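Local coordinates for Phosphoglucomutase/phosphomannomutase family protein (Burkholderia thailandensis, PDB 3UW2), which probably moves a phosphate group between positions of a phosphorylated hexose, as other phosphohexose mutases do, and binds a divalent metal, here a zinc ion, at residues Ser123-Thr128 with Phe139-Arg144; Val177-Val182 with Ala210-Lys215; Pro194-Val199 with Ala254-Ile259; Met287-Glu292 with Leu372-Arg377; Asn390-Pro395 with Thr458-Leu463. All coordinates share one frame; numbering follows the deposited sequence.

Overall arrangement
Following the chain from the N terminus, contact 1 closes a short hairpin in domain I, next to the zinc site. Contacts 2 and 3 then cross in domain II, their four segments alternating: 177-182, 194-199, 210-215 and 254-259. Contact 2 joins two helices and contact 3 two parallel strands, and Phe214 packs on Leu197 and Val199 between them. Contact 4 closes a long loop of domain III by joining helices 282-296 and 364-375. Leu372 ties it to Phe214 of contact 2 and to Leu197 of contact 3. Contact 5 closes the last loop, bringing strand 392-398 to helix 460-477, the first and last elements of the C-terminal domain. No contact nests inside another.

Contact 1: residues Ser123-Thr128 with Phe139-Arg144; sequences SCIVVT and FKMVLR. With PO4 (phosphate ion), chain B.
Cys124 with Val142 and Val126 with Lys140 form antiparallel hydrogen-bonded pairs that make strands 124-127 and 136-143 a beta hairpin in the mixed sheet of domain I. Val142 N meets Cys124 O at 2.7 Å in an almost straight bond (178°), and Val126 N meets Lys140 O at 2.9 Å. One face of the hairpin is tightly packed. There Val127 CG2 lies 3.9 Å from Phe139 CE1, while Ile125 CG2 approaches the edge of the same ring and Met141 CG runs beside Ile125. Branched and aromatic residues suit this face, which helices 43-59 and 75-88 cover. The other face starts buried, with Cys124 SG 3.7 Å from Val142 CB near Tyr105, but loosens toward the partly exposed Lys140. Lys140, extended beyond CG, crosses the methyl of Thr128 (CD to CG2, 3.9 Å), and its NZ donates a hydrogen bond to phosphate O4 (2.7 Å). At the far end, N of exposed Arg144 donates to Ser123 OG at 2.8 Å. Lys140 NZ also forms salt bridges with Asp266 and Asp268, both zinc ligands, and His131 binds the same phosphate. The lysine thus links metal-binding aspartates to an anion, probably from the crystallisation liquor, consistent with a phosphate-binding place.

Contact 2: residues Val177-Val182 with Ala210-Lys215; sequences VADQYV and ATRLFK
Helix segments 178-182 and 210-215 cross at -41° with their short axes 10.9 Å apart, though the CA atoms of Val182 and Leu213 come within 6.0 Å. Arg212 spans the wider part. Its chain is fully extended from CG to NE, with CG anti to the backbone N, and this carries the guanidinium across to the other helix. There Arg212 NH2 and NH1 form an end-on salt bridge to Asp179 OD1, at 2.8 and 3.1 Å, between two exposed residues. That oxygen lies in the guanidinium plane, yet NH2 meets it from above the carboxylate, since the two flat groups stand 82° apart. Helix 206-216 is the connection of a beta-alpha-beta crossover in domain II, between parallel strands 197-200 and 221-224, and the salt bridge links it to helix 178-186, which precedes the first of those strands. Aliphatic groups also rest against the guanidinium: Val182 CG2 sits over one face, offset toward the NE side and 3.9 Å from Arg212 NE, and the small Ala178 lets its CB approach Arg212 NH1 at 3.8 Å. The apolar pair is looser, Val182 CG1 facing Leu213 CD1 at 4.4 Å. Buried Val182 also touches Leu209 and Ala216.

Contact 3: residues Pro194-Val199 with Ala254-Ile259; sequences PLKLVV and ATDAEI
Parallel pairing of Leu197 with Ile259 joins the two central strands, 197-200 and 259-263, of the four-stranded mixed sheet in domain II. Val198 N donates to Ile259 O at 3.0 Å, and one step earlier Glu258 N reaches Lys196 O at 2.8 Å along a nearly straight path (176°), though tilted from the carbonyl plane. Ile259 N, buried here, has no hydrogen-bond partner in the model. Apolar contacts follow: Val198 CG2 presses on Ala257 CB at 3.6 Å, a closeness the small alanine permits, and Leu195 CD2 crosses obliquely to Ile259 CG1 at 4.0 Å. Toward solvent, Lys196 runs extended over Ala257, its CG 3.7 Å from Ala257 CA, and ends in a salt bridge from NZ to the syn lone pair of Asp256 OD1. The long aliphatic stem suits lysine to a place with Ala257 alongside and the Asp256 carboxylate at its end. A water accepts from Lys196 N and donates to Glu258 OE2, whose main partner is Arg193. Val198 and Ala257 lie beneath Leu252 of helix 246-254, while on the other side of the sheet Leu197 and Ile259 meet Leu372 and Leu375 of helix 364-375, and helix 381-386 also borders Ile259.

Contact 4: residues Met287-Glu292 with Leu372-Arg377; sequences MLFAEE and LEILAR
Ile374 extends CD1 to Phe289 and Glu292 because its CG1 is anti to the carbonyl carbon (chi1 -64°) and CD1 continues the extended chain (chi2 168°); the same chi1 sets CG2 anti to the backbone N, facing Leu288, which directs its own CG toward it from a chi1 of -177°. Ile374 with Leu288 and Phe289 ties helix 282-296 to helix 364-375 in alpha/beta/alpha domain III. Ile374 works as a two-pronged wedge: CD1 lies 3.8 Å from Phe289 CD1, approaching the ring obliquely, and 3.8 Å from Glu292 CB, whereas CG2 slides past Leu288 CD2 at 4.0 Å. A branched aliphatic chain can fill both places at once. Leu375 CD2 adds a looser touch on Leu288 CD2 at 4.3 Å, and Phe354 stacks edge-to-face on Phe289. Beside this apolar seam, Glu292 has Arg296 as its salt-bridge partner and Glu373 has Arg357. One water joins the two helices: it accepts from Arg377 NH2 at 2.8 Å and donates weakly to both Glu292 OE2 and Glu373 OE1.

Contact 5: residues Asn390-Pro395 with Thr458-Leu463; sequences NAVSTP and TSDAAL
Val392 and Leu463 carry the apolar part of this surface contact. Leu463, its CG anti to the backbone N (chi1 -165°), points its branched end at the strand: CD2 lies 3.8 Å from Thr394 CG2 and 3.9 Å from the carbonyl carbon of Ser393, while CB lies 4.0 Å from Val392 CG2. Leucine suits the place because its methyls meet Ser393 and Thr394 while CB meets Val392, and Thr394 offers its methyl rather than its hydroxyl. Carbon-to-oxygen contacts come next. Val392 sets its two methyls against the start of the helix, with CG2 3.5 Å from Ser459 O and CG1 3.7 Å from Asp460 OD1. No hydrogen bond joins the two segments; several polar groups bond within their own segment or to neighbours. Ser459 is the N-cap, its OG accepting from Ala462 N at 3.3 Å, and Asp460 in that first turn would probably interact favourably with the helix dipole. Thr394 OG1 donates to Pro395 O at 3.1 Å from above the carbonyl plane, and also receives a weak bond from Phe455 N. Strand 392-398 pairs with strand 451-457, which leads straight into helix 460-477, and Leu463 also rests on Phe455 and Ala457. A helix packed on one face of an antiparallel sheet, near edge strand 392-398, fits the two-layer alpha/beta C-terminal domain of phosphohexose mutases.

Contact 1: residues Ser123-Thr128 with Phe139-Arg144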
# COMPACT_ATOMS: atom_id res chain seq x y z
N SER A 123 9.62 -14.89 -7.15
CA SER A 123 10.01 -13.45 -7.30
C SER A 123 9.08 -12.79 -8.33
O SER A 123 8.57 -13.48 -9.19
CB SER A 123 11.47 -13.37 -7.77
OG SER A 123 12.30 -14.03 -6.83
N CYS A 124 8.82 -11.48 -8.24
CA CYS A 124 8.01 -10.83 -9.30
C CYS A 124 8.38 -9.42 -9.41
O CYS A 124 8.88 -8.83 -8.43
CB CYS A 124 6.50 -10.88 -9.03
SG CYS A 124 5.98 -10.06 -7.50
N ILE A 125 8.08 -8.84 -10.56
CA ILE A 125 8.25 -7.41 -10.71
C ILE A 125 6.96 -6.91 -11.37
O ILE A 125 6.52 -7.45 -12.36
CB ILE A 125 9.44 -7.08 -11.62
CG1 ILE A 125 10.73 -7.62 -11.02
CG2 ILE A 125 9.54 -5.56 -11.81
CD1 ILE A 125 11.90 -7.58 -12.02
N VAL A 126 6.35 -5.89 -10.80
CA VAL A 126 5.16 -5.33 -11.37
C VAL A 126 5.57 -3.99 -11.95
O VAL A 126 6.17 -3.14 -11.25
CB VAL A 126 3.99 -5.23 -10.35
CG1 VAL A 126 2.72 -4.71 -11.09
CG2 VAL A 126 3.66 -6.63 -9.73
N VAL A 127 5.29 -3.77 -13.25
CA VAL A 127 5.62 -2.42 -13.80
C VAL A 127 4.40 -1.50 -13.55
O VAL A 127 3.34 -1.69 -14.19
CB VAL A 127 5.84 -2.57 -15.34
CG1 VAL A 127 6.25 -1.24 -15.97
CG2 VAL A 127 6.92 -3.67 -15.60
N THR A 128 4.52 -0.48 -12.68
CA THR A 128 3.38 0.26 -12.35
C THR A 128 3.89 1.62 -11.80
O THR A 128 4.99 1.70 -11.22
CB THR A 128 2.47 -0.41 -11.28
OG1 THR A 128 1.45 0.54 -10.89
CG2 THR A 128 3.29 -0.72 -10.06
N PHE A 139 8.68 0.28 -10.90
CA PHE A 139 8.75 -1.18 -10.72
C PHE A 139 8.64 -1.50 -9.23
O PHE A 139 9.37 -0.91 -8.40
CB PHE A 139 10.07 -1.72 -11.27
CG PHE A 139 10.35 -1.29 -12.72
CD1 PHE A 139 10.06 -2.14 -13.77
CD2 PHE A 139 10.94 -0.02 -13.01
CE1 PHE A 139 10.30 -1.75 -15.09
CE2 PHE A 139 11.19 0.37 -14.32
CZ PHE A 139 10.86 -0.51 -15.38
N LYS A 140 7.75 -2.42 -8.91
CA LYS A 140 7.58 -2.91 -7.55
C LYS A 140 8.15 -4.32 -7.58
O LYS A 140 7.77 -5.07 -8.46
CB LYS A 140 6.07 -2.85 -7.17
CG LYS A 140 5.60 -1.39 -6.89
CD LYS A 140 4.18 -1.30 -6.27
CE LYS A 140 3.86 0.13 -5.87
NZ LYS A 140 2.41 0.39 -5.71
N MET A 141 9.08 -4.66 -6.66
CA MET A 141 9.91 -5.86 -6.82
C MET A 141 9.84 -6.81 -5.62
O MET A 141 10.05 -6.37 -4.48
CB MET A 141 11.34 -5.44 -7.02
CG MET A 141 11.54 -4.74 -8.39
SD MET A 141 13.11 -3.85 -8.46
CE MET A 141 12.84 -2.52 -7.30
N VAL A 142 9.54 -8.06 -5.88
CA VAL A 142 9.59 -9.07 -4.81
C VAL A 142 10.65 -10.08 -5.16
O VAL A 142 10.57 -10.77 -6.18
CB VAL A 142 8.21 -9.70 -4.55
CG1 VAL A 142 8.36 -10.86 -3.54
CG2 VAL A 142 7.26 -8.61 -4.00
N LEU A 143 11.66 -10.20 -4.29
CA LEU A 143 12.78 -11.12 -4.58
C LEU A 143 12.76 -12.32 -3.58
O LEU A 143 13.00 -12.15 -2.40
CB LEU A 143 14.11 -10.39 -4.57
CG LEU A 143 15.38 -11.30 -4.43
CD1 LEU A 143 15.58 -12.19 -5.64
CD2 LEU A 143 16.65 -10.54 -4.03
N ARG A 144 12.40 -13.49 -4.06
CA ARG A 144 12.26 -14.69 -3.20
C ARG A 144 11.35 -14.42 -1.97
O ARG A 144 11.68 -14.80 -0.85
CB ARG A 144 13.63 -15.37 -2.82
CG ARG A 144 14.45 -15.75 -4.08
CD ARG A 144 15.79 -16.47 -3.82
NE ARG A 144 15.57 -17.55 -2.91
CZ ARG A 144 16.03 -17.63 -1.65
NH1 ARG A 144 16.82 -16.70 -1.12
NH2 ARG A 144 15.61 -18.63 -0.93
P PO4 B . 1.62 3.63 -5.02
O2 PO4 B . 0.66 2.76 -4.22
O3 PO4 B . 1.60 5.05 -4.49
O4 PO4 B . 2.97 3.03 -5.23

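Contact 2: residues Val177-Val182 with Ala210-Lys215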
# COMPACT_ATOMS: atom_id res chain seq x y z
N VAL A 177 -3.51 -15.68 -14.61
CA VAL A 177 -3.70 -16.09 -13.20
C VAL A 177 -5.03 -15.51 -12.58
O VAL A 177 -5.37 -15.78 -11.40
CB VAL A 177 -2.47 -15.62 -12.39
CG1 VAL A 177 -2.61 -14.16 -12.00
CG2 VAL A 177 -2.31 -16.45 -11.12
N ALA A 178 -5.81 -14.80 -13.39
CA ALA A 178 -7.04 -14.17 -12.86
C ALA A 178 -8.09 -15.15 -12.32
O ALA A 178 -8.67 -14.92 -11.25
CB ALA A 178 -7.67 -13.27 -13.94
N ASP A 179 -8.32 -16.23 -13.04
CA ASP A 179 -9.32 -17.20 -12.61
C ASP A 179 -8.88 -17.83 -11.29
O ASP A 179 -9.73 -17.99 -10.41
CB ASP A 179 -9.47 -18.35 -13.62
CG ASP A 179 -10.18 -17.93 -14.89
OD1 ASP A 179 -10.71 -16.80 -14.99
OD2 ASP A 179 -10.18 -18.75 -15.82
N GLN A 180 -7.61 -18.24 -11.16
CA GLN A 180 -7.14 -18.80 -9.87
C GLN A 180 -7.34 -17.76 -8.75
O GLN A 180 -7.75 -18.08 -7.65
CB GLN A 180 -5.65 -19.11 -9.85
CG GLN A 180 -5.27 -20.37 -10.54
CD GLN A 180 -3.78 -20.60 -10.48
OE1 GLN A 180 -3.10 -20.60 -11.50
NE2 GLN A 180 -3.28 -20.83 -9.28
N TYR A 181 -7.01 -16.53 -9.05
CA TYR A 181 -7.16 -15.47 -8.00
C TYR A 181 -8.63 -15.31 -7.53
O TYR A 181 -8.97 -15.39 -6.34
CB TYR A 181 -6.66 -14.20 -8.59
CG TYR A 181 -6.73 -12.98 -7.65
CD1 TYR A 181 -5.77 -12.77 -6.65
CD2 TYR A 181 -7.73 -12.04 -7.82
CE1 TYR A 181 -5.86 -11.60 -5.82
CE2 TYR A 181 -7.84 -10.92 -7.02
CZ TYR A 181 -6.88 -10.69 -6.02
OH TYR A 181 -6.98 -9.52 -5.22
N VAL A 182 -9.52 -15.06 -8.48
CA VAL A 182 -10.93 -14.88 -8.15
C VAL A 182 -11.47 -16.10 -7.42
O VAL A 182 -12.13 -15.95 -6.38
CB VAL A 182 -11.79 -14.56 -9.40
CG1 VAL A 182 -13.29 -14.46 -9.02
CG2 VAL A 182 -11.28 -13.24 -10.04
N ALA A 210 -11.49 -5.93 -10.17
CA ALA A 210 -12.30 -5.66 -8.95
C ALA A 210 -13.81 -5.81 -9.20
O ALA A 210 -14.52 -6.43 -8.38
CB ALA A 210 -12.01 -4.28 -8.40
N THR A 211 -14.29 -5.36 -10.37
CA THR A 211 -15.72 -5.50 -10.67
C THR A 211 -16.09 -6.95 -10.84
O THR A 211 -17.10 -7.40 -10.30
CB THR A 211 -16.19 -4.60 -11.84
OG1 THR A 211 -15.35 -4.84 -12.99
CG2 THR A 211 -16.05 -3.13 -11.42
N ARG A 212 -15.24 -7.70 -11.56
CA ARG A 212 -15.38 -9.15 -11.69
C ARG A 212 -15.48 -9.82 -10.31
O ARG A 212 -16.39 -10.64 -10.09
CB ARG A 212 -14.20 -9.76 -12.42
CG ARG A 212 -14.29 -11.27 -12.59
CD ARG A 212 -13.13 -11.81 -13.44
NE ARG A 212 -13.29 -13.27 -13.36
CZ ARG A 212 -12.46 -14.19 -13.84
NH1 ARG A 212 -11.39 -13.84 -14.51
NH2 ARG A 212 -12.79 -15.47 -13.69
N LEU A 213 -14.55 -9.49 -9.41
CA LEU A 213 -14.51 -10.09 -8.05
C LEU A 213 -15.77 -9.81 -7.25
O LEU A 213 -16.38 -10.75 -6.73
CB LEU A 213 -13.26 -9.62 -7.26
CG LEU A 213 -13.16 -10.01 -5.80
CD1 LEU A 213 -13.06 -11.55 -5.75
CD2 LEU A 213 -11.95 -9.34 -5.09
N PHE A 214 -16.16 -8.52 -7.14
CA PHE A 214 -17.30 -8.19 -6.31
C PHE A 214 -18.62 -8.70 -6.92
O PHE A 214 -19.55 -9.08 -6.19
CB PHE A 214 -17.32 -6.70 -5.95
CG PHE A 214 -16.04 -6.22 -5.27
CD1 PHE A 214 -15.39 -7.00 -4.29
CD2 PHE A 214 -15.51 -4.98 -5.60
CE1 PHE A 214 -14.21 -6.56 -3.65
CE2 PHE A 214 -14.32 -4.53 -5.02
CZ PHE A 214 -13.66 -5.30 -4.02
N LYS A 215 -18.70 -8.78 -8.26
CA LYS A 215 -19.86 -9.48 -8.86
C LYS A 215 -19.89 -10.96 -8.51
O LYS A 215 -20.98 -11.51 -8.25
CB LYS A 215 -20.00 -9.27 -10.39
CG LYS A 215 -20.47 -7.87 -10.72
CD LYS A 215 -20.55 -7.59 -12.22
CE LYS A 215 -21.64 -6.52 -12.38
NZ LYS A 215 -21.90 -5.99 -13.76

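Contact 3: residues Pro194-Val199 with Ala254-Ile259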
# COMPACT_ATOMS: atom_id res chain seq x y z
N PRO A 194 -26.16 -9.90 -0.34
CA PRO A 194 -25.55 -8.98 -1.31
C PRO A 194 -25.57 -7.55 -0.80
O PRO A 194 -26.46 -7.16 -0.01
CB PRO A 194 -26.43 -9.10 -2.56
CG PRO A 194 -27.66 -9.83 -2.15
CD PRO A 194 -27.37 -10.57 -0.86
N LEU A 195 -24.59 -6.79 -1.22
CA LEU A 195 -24.50 -5.42 -0.82
C LEU A 195 -24.27 -4.63 -2.12
O LEU A 195 -23.43 -5.01 -2.96
CB LEU A 195 -23.29 -5.32 0.11
CG LEU A 195 -23.22 -4.48 1.38
CD1 LEU A 195 -22.35 -5.13 2.46
CD2 LEU A 195 -22.58 -3.16 0.97
N LYS A 196 -24.97 -3.53 -2.30
CA LYS A 196 -24.81 -2.73 -3.50
C LYS A 196 -23.72 -1.70 -3.28
O LYS A 196 -23.78 -0.96 -2.30
CB LYS A 196 -26.13 -2.04 -3.90
CG LYS A 196 -26.01 -1.37 -5.27
CD LYS A 196 -27.38 -1.17 -5.87
CE LYS A 196 -27.30 -0.15 -7.01
NZ LYS A 196 -28.68 -0.03 -7.54
N LEU A 197 -22.72 -1.71 -4.16
CA LEU A 197 -21.48 -0.90 -4.00
C LEU A 197 -21.26 0.07 -5.15
O LEU A 197 -21.57 -0.24 -6.28
CB LEU A 197 -20.23 -1.77 -4.04
CG LEU A 197 -20.01 -3.13 -3.50
CD1 LEU A 197 -18.49 -3.26 -3.42
CD2 LEU A 197 -20.61 -3.09 -2.12
N VAL A 198 -20.66 1.22 -4.83
CA VAL A 198 -20.10 2.10 -5.83
C VAL A 198 -18.62 1.70 -5.90
O VAL A 198 -17.96 1.63 -4.84
CB VAL A 198 -20.29 3.57 -5.39
CG1 VAL A 198 -19.50 4.51 -6.32
CG2 VAL A 198 -21.78 3.91 -5.46
N VAL A 199 -18.13 1.32 -7.08
CA VAL A 199 -16.67 1.01 -7.25
C VAL A 199 -16.06 2.00 -8.25
O VAL A 199 -16.51 2.10 -9.40
CB VAL A 199 -16.50 -0.43 -7.73
CG1 VAL A 199 -15.02 -0.74 -8.04
CG2 VAL A 199 -17.08 -1.42 -6.69
N ALA A 254 -26.87 9.70 -4.95
CA ALA A 254 -27.82 9.69 -6.06
C ALA A 254 -28.34 8.31 -6.46
O ALA A 254 -29.13 8.21 -7.38
CB ALA A 254 -27.24 10.43 -7.25
N THR A 255 -27.88 7.26 -5.78
CA THR A 255 -28.30 5.88 -6.08
C THR A 255 -28.66 5.16 -4.76
O THR A 255 -28.44 5.72 -3.69
CB THR A 255 -27.18 5.08 -6.79
OG1 THR A 255 -26.05 4.87 -5.89
CG2 THR A 255 -26.70 5.82 -8.08
N ASP A 256 -29.18 3.94 -4.81
CA ASP A 256 -29.40 3.17 -3.59
C ASP A 256 -28.21 2.26 -3.17
O ASP A 256 -28.41 1.28 -2.41
CB ASP A 256 -30.69 2.35 -3.69
CG ASP A 256 -30.64 1.36 -4.84
OD1 ASP A 256 -29.62 1.30 -5.58
OD2 ASP A 256 -31.66 0.65 -5.01
N ALA A 257 -27.01 2.53 -3.68
CA ALA A 257 -25.86 1.78 -3.26
C ALA A 257 -25.66 2.10 -1.80
O ALA A 257 -26.09 3.18 -1.33
CB ALA A 257 -24.63 2.14 -4.08
N GLU A 258 -25.00 1.20 -1.09
CA GLU A 258 -24.84 1.34 0.40
C GLU A 258 -23.46 1.83 0.81
O GLU A 258 -23.35 2.54 1.78
CB GLU A 258 -25.02 -0.00 1.09
CG GLU A 258 -26.34 -0.71 0.80
CD GLU A 258 -26.57 -1.93 1.70
OE1 GLU A 258 -26.42 -1.82 2.92
OE2 GLU A 258 -26.88 -3.02 1.18
N ILE A 259 -22.42 1.44 0.06
CA ILE A 259 -21.03 1.65 0.43
C ILE A 259 -20.23 1.99 -0.82
O ILE A 259 -20.52 1.43 -1.87
CB ILE A 259 -20.49 0.32 1.08
CG1 ILE A 259 -21.05 0.19 2.53
CG2 ILE A 259 -18.98 0.22 1.08
CD1 ILE A 259 -20.65 1.32 3.48
O HOH W 1 -27.81 -3.30 -1.09

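Contact 4: residues Met287-Glu292 with Leu372-Arg377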
# COMPACT_ATOMS: atom_id res chain seq x y z
N MET A 287 -9.12 -1.27 12.83
CA MET A 287 -9.84 -1.67 14.06
C MET A 287 -10.91 -2.74 13.76
O MET A 287 -11.06 -3.72 14.49
CB MET A 287 -10.39 -0.45 14.80
CG MET A 287 -9.24 0.34 15.45
SD MET A 287 -9.59 1.74 16.54
CE MET A 287 -10.00 3.08 15.42
N LEU A 288 -11.62 -2.58 12.64
CA LEU A 288 -12.76 -3.43 12.38
C LEU A 288 -12.24 -4.82 11.98
O LEU A 288 -12.79 -5.89 12.36
CB LEU A 288 -13.63 -2.78 11.26
CG LEU A 288 -14.94 -3.44 10.85
CD1 LEU A 288 -16.05 -3.16 11.90
CD2 LEU A 288 -15.42 -3.02 9.44
N PHE A 289 -11.18 -4.81 11.18
CA PHE A 289 -10.55 -6.08 10.80
C PHE A 289 -9.91 -6.81 12.02
O PHE A 289 -9.99 -8.02 12.15
CB PHE A 289 -9.46 -5.77 9.74
CG PHE A 289 -10.04 -5.34 8.43
CD1 PHE A 289 -11.02 -6.15 7.80
CD2 PHE A 289 -9.51 -4.23 7.75
CE1 PHE A 289 -11.56 -5.78 6.56
CE2 PHE A 289 -10.05 -3.86 6.50
CZ PHE A 289 -11.08 -4.65 5.92
N ALA A 290 -9.22 -6.06 12.86
CA ALA A 290 -8.53 -6.62 14.02
C ALA A 290 -9.57 -7.27 14.91
O ALA A 290 -9.32 -8.33 15.49
CB ALA A 290 -7.84 -5.49 14.83
N GLU A 291 -10.71 -6.63 15.09
CA GLU A 291 -11.72 -7.23 15.93
C GLU A 291 -12.12 -8.61 15.38
O GLU A 291 -12.14 -9.60 16.11
CB GLU A 291 -12.92 -6.30 16.08
CG GLU A 291 -14.20 -6.95 16.63
CD GLU A 291 -15.32 -5.91 16.84
OE1 GLU A 291 -15.53 -5.02 15.95
OE2 GLU A 291 -15.97 -5.98 17.90
N GLU A 292 -12.44 -8.68 14.11
CA GLU A 292 -12.86 -9.96 13.53
C GLU A 292 -11.69 -11.01 13.55
O GLU A 292 -11.87 -12.18 13.94
CB GLU A 292 -13.35 -9.71 12.10
CG GLU A 292 -14.08 -10.91 11.49
CD GLU A 292 -13.16 -12.08 11.17
OE1 GLU A 292 -12.01 -11.84 10.74
OE2 GLU A 292 -13.58 -13.26 11.38
N LEU A 372 -16.37 -6.38 2.91
CA LEU A 372 -17.75 -6.81 2.59
C LEU A 372 -18.20 -8.03 3.45
O LEU A 372 -19.36 -8.15 3.82
CB LEU A 372 -17.87 -7.15 1.11
CG LEU A 372 -17.69 -6.07 0.02
CD1 LEU A 372 -17.65 -6.70 -1.35
CD2 LEU A 372 -18.89 -5.15 0.14
N GLU A 373 -17.31 -8.96 3.73
CA GLU A 373 -17.66 -10.11 4.58
C GLU A 373 -18.22 -9.65 5.95
O GLU A 373 -19.19 -10.24 6.46
CB GLU A 373 -16.40 -10.94 4.82
CG GLU A 373 -16.63 -12.16 5.72
CD GLU A 373 -15.35 -12.98 5.86
OE1 GLU A 373 -14.36 -12.55 6.54
OE2 GLU A 373 -15.33 -14.06 5.27
N ILE A 374 -17.57 -8.64 6.52
CA ILE A 374 -17.96 -8.07 7.79
C ILE A 374 -19.21 -7.18 7.67
O ILE A 374 -20.16 -7.36 8.44
CB ILE A 374 -16.82 -7.26 8.42
CG1 ILE A 374 -15.62 -8.20 8.76
CG2 ILE A 374 -17.30 -6.52 9.68
CD1 ILE A 374 -14.33 -7.50 9.12
N LEU A 375 -19.19 -6.22 6.73
CA LEU A 375 -20.30 -5.27 6.51
C LEU A 375 -21.61 -6.01 6.17
O LEU A 375 -22.70 -5.63 6.63
CB LEU A 375 -19.96 -4.31 5.36
CG LEU A 375 -18.81 -3.32 5.65
CD1 LEU A 375 -18.68 -2.31 4.50
CD2 LEU A 375 -18.94 -2.65 7.01
N ALA A 376 -21.50 -7.11 5.43
CA ALA A 376 -22.72 -7.82 5.04
C ALA A 376 -23.48 -8.45 6.22
O ALA A 376 -24.64 -8.81 6.09
CB ALA A 376 -22.42 -8.86 3.93
N ARG A 377 -22.84 -8.59 7.37
CA ARG A 377 -23.55 -9.10 8.57
C ARG A 377 -24.49 -8.10 9.24
O ARG A 377 -25.18 -8.45 10.18
CB ARG A 377 -22.53 -9.67 9.58
CG ARG A 377 -21.74 -10.81 8.93
CD ARG A 377 -20.48 -11.18 9.72
NE ARG A 377 -19.83 -12.37 9.15
CZ ARG A 377 -18.53 -12.61 9.27
NH1 ARG A 377 -17.76 -11.72 9.88
NH2 ARG A 377 -18.00 -13.69 8.74
O HOH W 2 -15.31 -13.11 9.22

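Contact 5: residues Asn390-Pro395 with Thr458-Leu463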
# COMPACT_ATOMS: atom_id res chain seq x y z
N ASN A 390 -13.11 7.33 16.99
CA ASN A 390 -12.74 8.47 16.15
C ASN A 390 -12.13 9.54 17.05
O ASN A 390 -12.21 9.40 18.27
CB ASN A 390 -14.00 9.04 15.44
CG ASN A 390 -13.67 9.61 14.05
OD1 ASN A 390 -12.51 9.60 13.60
ND2 ASN A 390 -14.69 10.08 13.36
N ALA A 391 -11.53 10.58 16.48
CA ALA A 391 -10.89 11.64 17.32
C ALA A 391 -10.79 12.87 16.48
O ALA A 391 -11.12 12.80 15.36
CB ALA A 391 -9.52 11.18 17.77
N VAL A 392 -10.34 14.01 16.96
CA VAL A 392 -10.16 15.11 16.00
C VAL A 392 -8.72 15.02 15.51
O VAL A 392 -7.86 14.55 16.27
CB VAL A 392 -10.47 16.52 16.60
CG1 VAL A 392 -11.82 16.52 17.30
CG2 VAL A 392 -9.40 16.93 17.58
N SER A 393 -8.44 15.45 14.28
CA SER A 393 -7.03 15.57 13.79
C SER A 393 -6.75 16.76 12.86
O SER A 393 -7.67 17.40 12.33
CB SER A 393 -6.55 14.30 13.06
OG SER A 393 -7.62 13.55 12.54
N THR A 394 -5.45 17.06 12.69
CA THR A 394 -4.92 17.95 11.63
C THR A 394 -4.54 17.19 10.36
O THR A 394 -4.27 16.00 10.40
CB THR A 394 -3.61 18.65 12.09
OG1 THR A 394 -2.57 17.65 12.29
CG2 THR A 394 -3.83 19.51 13.35
N PRO A 395 -4.50 17.89 9.20
CA PRO A 395 -3.80 17.18 8.06
C PRO A 395 -2.28 17.13 8.30
O PRO A 395 -1.78 17.79 9.26
CB PRO A 395 -4.14 18.05 6.83
CG PRO A 395 -4.71 19.34 7.36
CD PRO A 395 -5.26 19.08 8.75
N THR A 458 -8.36 14.23 21.56
CA THR A 458 -9.71 13.89 21.99
C THR A 458 -10.65 15.10 22.09
O THR A 458 -11.80 14.92 22.40
CB THR A 458 -9.68 13.16 23.34
OG1 THR A 458 -9.16 14.05 24.35
CG2 THR A 458 -8.84 11.88 23.24
N SER A 459 -10.14 16.32 21.82
CA SER A 459 -10.99 17.51 21.67
C SER A 459 -10.25 18.58 20.87
O SER A 459 -9.01 18.50 20.66
CB SER A 459 -11.41 18.08 23.03
OG SER A 459 -10.25 18.53 23.70
N ASP A 460 -10.99 19.60 20.44
CA ASP A 460 -10.39 20.69 19.66
C ASP A 460 -9.31 21.38 20.51
O ASP A 460 -8.24 21.69 20.01
CB ASP A 460 -11.45 21.71 19.19
CG ASP A 460 -12.44 21.13 18.16
OD1 ASP A 460 -12.05 20.26 17.34
OD2 ASP A 460 -13.62 21.54 18.14
N ALA A 461 -9.60 21.63 21.78
CA ALA A 461 -8.66 22.39 22.61
C ALA A 461 -7.39 21.60 22.86
O ALA A 461 -6.29 22.15 22.87
CB ALA A 461 -9.29 22.88 23.91
N ALA A 462 -7.55 20.30 23.06
CA ALA A 462 -6.39 19.40 23.19
C ALA A 462 -5.54 19.32 21.91
O ALA A 462 -4.31 19.26 22.01
CB ALA A 462 -6.82 18.01 23.70
N LEU A 463 -6.15 19.35 20.74
CA LEU A 463 -5.38 19.44 19.48
C LEU A 463 -4.52 20.72 19.47
O LEU A 463 -3.33 20.69 19.10
CB LEU A 463 -6.30 19.39 18.24
CG LEU A 463 -5.70 19.11 16.85
CD1 LEU A 463 -5.13 17.70 16.76
CD2 LEU A 463 -6.72 19.36 15.74